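Local structure of VAO-type flavoprotein oxidase VAO615 (Myceliophthora thermophila, 6F72) at residues Thr179-Asn184 with Tyr207-Ser212; Gln384-Thr389 with Phe395-Gly400. The protein probably acts as a secreted oxidoreductase that carries a bicovalently bound FAD and, once reduced, reacts rapidly with molecular oxygen; its substrate is not known. All blocks are in the same frame, centred on the assembly; numbering follows the deposited sequence.

In the fold
Contact 1 comes first along the chain and closes before contact 2 opens; their centres lie about 21 Å apart, each at the surface, about 22 and about 23 Å from the centre of the chain. Contact 1 belongs to the FAD-binding PCMH-type domain, where helix 203-212 meets strand 179-186 of an antiparallel sheet. Contact 2 joins strand 382-388, an outermost strand of the seven-stranded antiparallel sheet, to helix 391-399. The two helices connect the contacts directly: Tyr207 CE2 lies 3.6 Å from Phe395 CZ, and Asn211 also touches Tyr392. Helix 391-399 therefore packs on the FAD-binding domain as well as on its own strand, joining that domain to the seven-stranded sheet.

Contact 1 (Thr179-Asn184 with Tyr207-Ser212); sequences TKFIKN and YAMANS. With NAG (2-acetamido-2-deoxy-beta-D-glucopyranose), chain H.
Met209 reaches from helix 203-212 of the FAD-binding PCMH-type domain across to Thr179 and Phe181 on strand 179-186, an apolar helix-on-sheet contact at the protein surface. The segment axes approach to 9.7 Å at 29°, so helix and strand run roughly the same way. CG of Met209 stands anti to the backbone N (chi1 -178°) and the chain then bends at chi2, which carries the thioether along the strand. Thr179 and Met209 pass each other in opposite directions, Thr179 CB lying 3.7 Å from Met209 CG. Further out, the methyl CE settles 3.6 Å from Phe181 N and 3.7 Å from Phe181 CB, near the plane of the phenyl ring at its edge and not over a face. Replacing Met209 with an alanine would probably open a gap between helix and strand, with Thr179 CB and Phe181 CB losing their contacts to CG and CE. Strand 193-198 borders the same place, with Ala195 against Met209, while the Phe181 ring meets His215. Within the helix segment, Ser212 OG donates to Met209 O at 2.7 Å, tilted 34° from the carbonyl plane. Asn211 carries an N-linked glycan, its ND2 bonded to C1 of the NAG at 1.4 Å.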
# COMPACT_ATOMS: atom_id res chain seq x y z
N THR A 179 12.89 -3.73 -16.30
CA THR A 179 13.83 -3.40 -15.24
C THR A 179 15.21 -3.09 -15.85
O THR A 179 15.69 -3.82 -16.74
CB THR A 179 13.96 -4.52 -14.19
OG1 THR A 179 14.48 -5.69 -14.82
CG2 THR A 179 12.61 -4.88 -13.59
N LYS A 180 15.84 -2.03 -15.36
CA LYS A 180 17.08 -1.56 -15.95
C LYS A 180 18.06 -1.17 -14.85
O LYS A 180 17.78 -0.27 -14.05
CB LYS A 180 16.76 -0.38 -16.88
CG LYS A 180 17.89 0.10 -17.77
CD LYS A 180 17.37 1.23 -18.64
CE LYS A 180 18.46 2.20 -19.06
NZ LYS A 180 19.33 1.58 -20.08
N PHE A 181 19.20 -1.88 -14.80
CA PHE A 181 20.26 -1.58 -13.86
C PHE A 181 21.12 -0.44 -14.37
O PHE A 181 21.72 -0.54 -15.45
CB PHE A 181 21.12 -2.81 -13.53
CG PHE A 181 22.28 -2.53 -12.60
CD1 PHE A 181 22.05 -2.14 -11.27
CD2 PHE A 181 23.60 -2.64 -13.04
CE1 PHE A 181 23.11 -1.87 -10.41
CE2 PHE A 181 24.67 -2.38 -12.18
CZ PHE A 181 24.42 -1.99 -10.87
N ILE A 182 21.18 0.63 -13.59
CA ILE A 182 22.04 1.79 -13.87
C ILE A 182 23.18 1.79 -12.85
O ILE A 182 23.00 2.15 -11.68
CB ILE A 182 21.24 3.12 -13.85
CG1 ILE A 182 20.06 3.08 -14.84
CG2 ILE A 182 22.15 4.31 -14.16
CD1 ILE A 182 18.97 4.09 -14.55
N LYS A 183 24.37 1.38 -13.32
CA LYS A 183 25.56 1.22 -12.48
C LYS A 183 26.07 2.53 -11.88
O LYS A 183 26.53 2.54 -10.73
CB LYS A 183 26.68 0.55 -13.29
CG LYS A 183 27.85 0.03 -12.46
CD LYS A 183 28.79 -0.78 -13.33
CE LYS A 183 30.07 -1.13 -12.60
NZ LYS A 183 30.93 -2.01 -13.45
N ASN A 184 25.97 3.61 -12.65
CA ASN A 184 26.50 4.92 -12.26
C ASN A 184 25.53 6.06 -12.57
O ASN A 184 25.81 6.91 -13.44
CB ASN A 184 27.85 5.17 -12.93
CG ASN A 184 28.93 4.22 -12.45
OD1 ASN A 184 29.12 4.02 -11.25
ND2 ASN A 184 29.67 3.64 -13.40
N TYR A 207 12.95 -7.07 -5.95
CA TYR A 207 13.93 -7.76 -5.09
C TYR A 207 14.79 -8.76 -5.83
O TYR A 207 16.00 -8.83 -5.58
CB TYR A 207 13.26 -8.47 -3.90
CG TYR A 207 12.49 -7.56 -2.96
CD1 TYR A 207 12.78 -6.18 -2.87
CD2 TYR A 207 11.49 -8.07 -2.14
CE1 TYR A 207 12.08 -5.35 -2.02
CE2 TYR A 207 10.78 -7.25 -1.27
CZ TYR A 207 11.07 -5.90 -1.22
OH TYR A 207 10.38 -5.07 -0.36
N ALA A 208 14.18 -9.53 -6.74
CA ALA A 208 14.92 -10.43 -7.63
C ALA A 208 15.94 -9.64 -8.48
O ALA A 208 17.09 -10.06 -8.60
CB ALA A 208 13.97 -11.23 -8.52
N MET A 209 15.50 -8.50 -9.01
CA MET A 209 16.33 -7.64 -9.86
C MET A 209 17.48 -6.99 -9.09
O MET A 209 18.63 -7.00 -9.55
CB MET A 209 15.45 -6.60 -10.57
CG MET A 209 16.21 -5.69 -11.51
SD MET A 209 16.61 -4.11 -10.75
CE MET A 209 17.88 -3.51 -11.86
N ALA A 210 17.18 -6.43 -7.92
CA ALA A 210 18.20 -5.82 -7.07
C ALA A 210 19.21 -6.86 -6.59
O ALA A 210 20.41 -6.62 -6.67
CB ALA A 210 17.57 -5.07 -5.89
N ASN A 211 18.72 -8.01 -6.10
CA ASN A 211 19.60 -9.08 -5.61
C ASN A 211 20.63 -9.52 -6.66
O ASN A 211 21.80 -9.72 -6.33
CB ASN A 211 18.83 -10.30 -5.10
CG ASN A 211 19.75 -11.46 -4.78
OD1 ASN A 211 20.34 -11.50 -3.69
ND2 ASN A 211 19.90 -12.38 -5.73
N SER A 212 20.18 -9.68 -7.91
CA SER A 212 21.02 -10.20 -8.99
C SER A 212 22.23 -9.31 -9.30
O SER A 212 23.20 -9.77 -9.89
CB SER A 212 20.21 -10.43 -10.27
OG SER A 212 19.68 -9.21 -10.76
C1 NAG H . 20.79 -13.52 -5.65
C2 NAG H . 20.49 -15.00 -5.96
C3 NAG H . 21.75 -15.89 -6.03
C4 NAG H . 22.91 -15.25 -6.81
C5 NAG H . 23.18 -13.85 -6.25
C6 NAG H . 24.31 -13.15 -7.01
C7 NAG H . 18.27 -15.84 -5.26
C8 NAG H . 17.51 -16.44 -4.11
N2 NAG H . 19.56 -15.57 -5.00
O3 NAG H . 21.41 -17.14 -6.63
O4 NAG H . 24.08 -16.09 -6.76
O5 NAG H . 21.97 -13.08 -6.36
O6 NAG H . 24.17 -11.72 -6.95
O7 NAG H . 17.73 -15.61 -6.33

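Contact 2 (Gln384-Thr389 with Phe395-Gly400); sequences QPRVST and FFTYLG
A strand-turn-helix unit at the border of the seven-stranded antiparallel sheet forms this contact: strand 382-388, an outermost strand, is followed within a few residues by helix 391-399, which folds back beside it. The segment axes run at 142°, nearer antiparallel than parallel, with a closest approach of 10.3 Å. Arg386 and Tyr398 make the main meeting, their side chains sliding past each other in opposite directions. The phenol oxygen does the touching: Tyr398 OH lies 3.2 Å from Arg386 CG, against the aliphatic stem of the arginine. The same oxygen sits at the edge of the guanidinium, near its plane, and the planes of guanidinium and ring are 64° apart, which rules out a parallel stack. Arg386 starts with CG between the backbone N and the carbonyl carbon (chi1 64°), then bends at chi3, turning the guanidinium so that Thr397 CG2 comes over one of its faces, 3.9 Å from Arg386 NE. That methyl stands anti to the backbone N of Thr397, whereas Thr397 OG1 bonds to Asp393 O one turn earlier in the helix.

In the sheet, the strand is paired with strand 302-310 through backbone bonds such as Arg386 with Gly304, and the Tyr398 ring also meets Tyr352 of the same sheet and His394 of its own helix. No direct hydrogen bond joins the two segments; one water does the polar work, tying three groups together at the surface. The water accepts from Arg386 NE at 3.0 Å, donates to Gln384 O at 2.7 Å and bonds Tyr398 OH at 2.6 Å.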
# COMPACT_ATOMS: atom_id res chain seq x y z
N GLN A 384 15.32 -16.22 18.39
CA GLN A 384 15.93 -17.04 17.34
C GLN A 384 16.73 -16.14 16.39
O GLN A 384 16.22 -15.73 15.35
CB GLN A 384 14.88 -17.90 16.62
CG GLN A 384 14.40 -19.08 17.46
CD GLN A 384 13.04 -19.65 17.06
OE1 GLN A 384 12.14 -18.93 16.60
NE2 GLN A 384 12.88 -20.95 17.25
N PRO A 385 17.98 -15.82 16.78
CA PRO A 385 18.83 -14.99 15.95
C PRO A 385 19.37 -15.78 14.77
O PRO A 385 19.50 -17.00 14.85
CB PRO A 385 20.00 -14.61 16.88
CG PRO A 385 19.63 -15.09 18.24
CD PRO A 385 18.69 -16.23 18.01
N ARG A 386 19.66 -15.07 13.68
CA ARG A 386 20.36 -15.62 12.51
C ARG A 386 21.09 -14.51 11.77
O ARG A 386 20.92 -13.33 12.09
CB ARG A 386 19.40 -16.40 11.58
CG ARG A 386 18.28 -15.58 10.92
CD ARG A 386 17.41 -16.38 9.96
NE ARG A 386 16.66 -17.42 10.66
CZ ARG A 386 16.95 -18.72 10.63
NH1 ARG A 386 17.96 -19.18 9.91
NH2 ARG A 386 16.21 -19.56 11.32
N VAL A 387 21.91 -14.91 10.80
CA VAL A 387 22.55 -13.99 9.86
C VAL A 387 22.32 -14.53 8.44
O VAL A 387 22.71 -15.66 8.13
CB VAL A 387 24.07 -13.83 10.14
CG1 VAL A 387 24.73 -12.95 9.09
CG2 VAL A 387 24.33 -13.25 11.53
N SER A 388 21.68 -13.73 7.59
CA SER A 388 21.51 -14.06 6.17
C SER A 388 22.67 -13.47 5.35
O SER A 388 23.20 -12.42 5.70
CB SER A 388 20.16 -13.56 5.65
OG SER A 388 19.10 -13.93 6.53
N THR A 389 23.05 -14.17 4.28
CA THR A 389 24.14 -13.75 3.38
C THR A 389 23.81 -12.44 2.67
O THR A 389 24.70 -11.62 2.42
CB THR A 389 24.42 -14.84 2.33
OG1 THR A 389 24.46 -16.11 2.98
CG2 THR A 389 25.76 -14.60 1.62
N PHE A 395 14.70 -11.32 3.81
CA PHE A 395 13.31 -10.96 3.52
C PHE A 395 12.40 -12.19 3.47
O PHE A 395 11.38 -12.23 4.17
CB PHE A 395 13.20 -10.16 2.22
CG PHE A 395 11.83 -9.59 2.00
CD1 PHE A 395 10.83 -10.35 1.38
CD2 PHE A 395 11.51 -8.31 2.46
CE1 PHE A 395 9.55 -9.84 1.20
CE2 PHE A 395 10.23 -7.79 2.28
CZ PHE A 395 9.25 -8.56 1.66
N PHE A 396 12.77 -13.18 2.66
CA PHE A 396 11.90 -14.34 2.43
C PHE A 396 11.97 -15.43 3.50
O PHE A 396 11.07 -16.27 3.58
CB PHE A 396 12.02 -14.87 0.99
CG PHE A 396 11.36 -13.97 -0.03
CD1 PHE A 396 9.97 -13.83 -0.08
CD2 PHE A 396 12.13 -13.24 -0.93
CE1 PHE A 396 9.36 -13.00 -1.02
CE2 PHE A 396 11.53 -12.41 -1.87
CZ PHE A 396 10.15 -12.28 -1.91
N THR A 397 13.01 -15.40 4.34
CA THR A 397 13.02 -16.20 5.57
C THR A 397 11.83 -15.77 6.44
O THR A 397 11.05 -16.62 6.88
CB THR A 397 14.33 -16.03 6.39
OG1 THR A 397 15.45 -16.28 5.55
CG2 THR A 397 14.37 -17.00 7.57
N TYR A 398 11.69 -14.46 6.63
CA TYR A 398 10.69 -13.90 7.55
C TYR A 398 9.32 -13.59 6.94
O TYR A 398 8.30 -13.65 7.65
CB TYR A 398 11.26 -12.68 8.29
CG TYR A 398 12.38 -13.08 9.22
CD1 TYR A 398 12.12 -13.70 10.45
CD2 TYR A 398 13.71 -12.87 8.86
CE1 TYR A 398 13.15 -14.08 11.30
CE2 TYR A 398 14.75 -13.25 9.70
CZ TYR A 398 14.47 -13.85 10.91
OH TYR A 398 15.49 -14.23 11.74
N LEU A 399 9.28 -13.30 5.64
CA LEU A 399 8.07 -12.78 5.00
C LEU A 399 7.73 -13.54 3.71
O LEU A 399 6.99 -13.04 2.84
CB LEU A 399 8.18 -11.25 4.78
CG LEU A 399 8.68 -10.35 5.95
CD1 LEU A 399 9.13 -8.99 5.46
CD2 LEU A 399 7.68 -10.18 7.08
N GLY A 400 8.24 -14.76 3.62
CA GLY A 400 8.02 -15.64 2.48
C GLY A 400 6.71 -16.42 2.59
O GLY A 400 5.81 -16.00 3.33
O HOH W 1 15.12 -16.52 13.01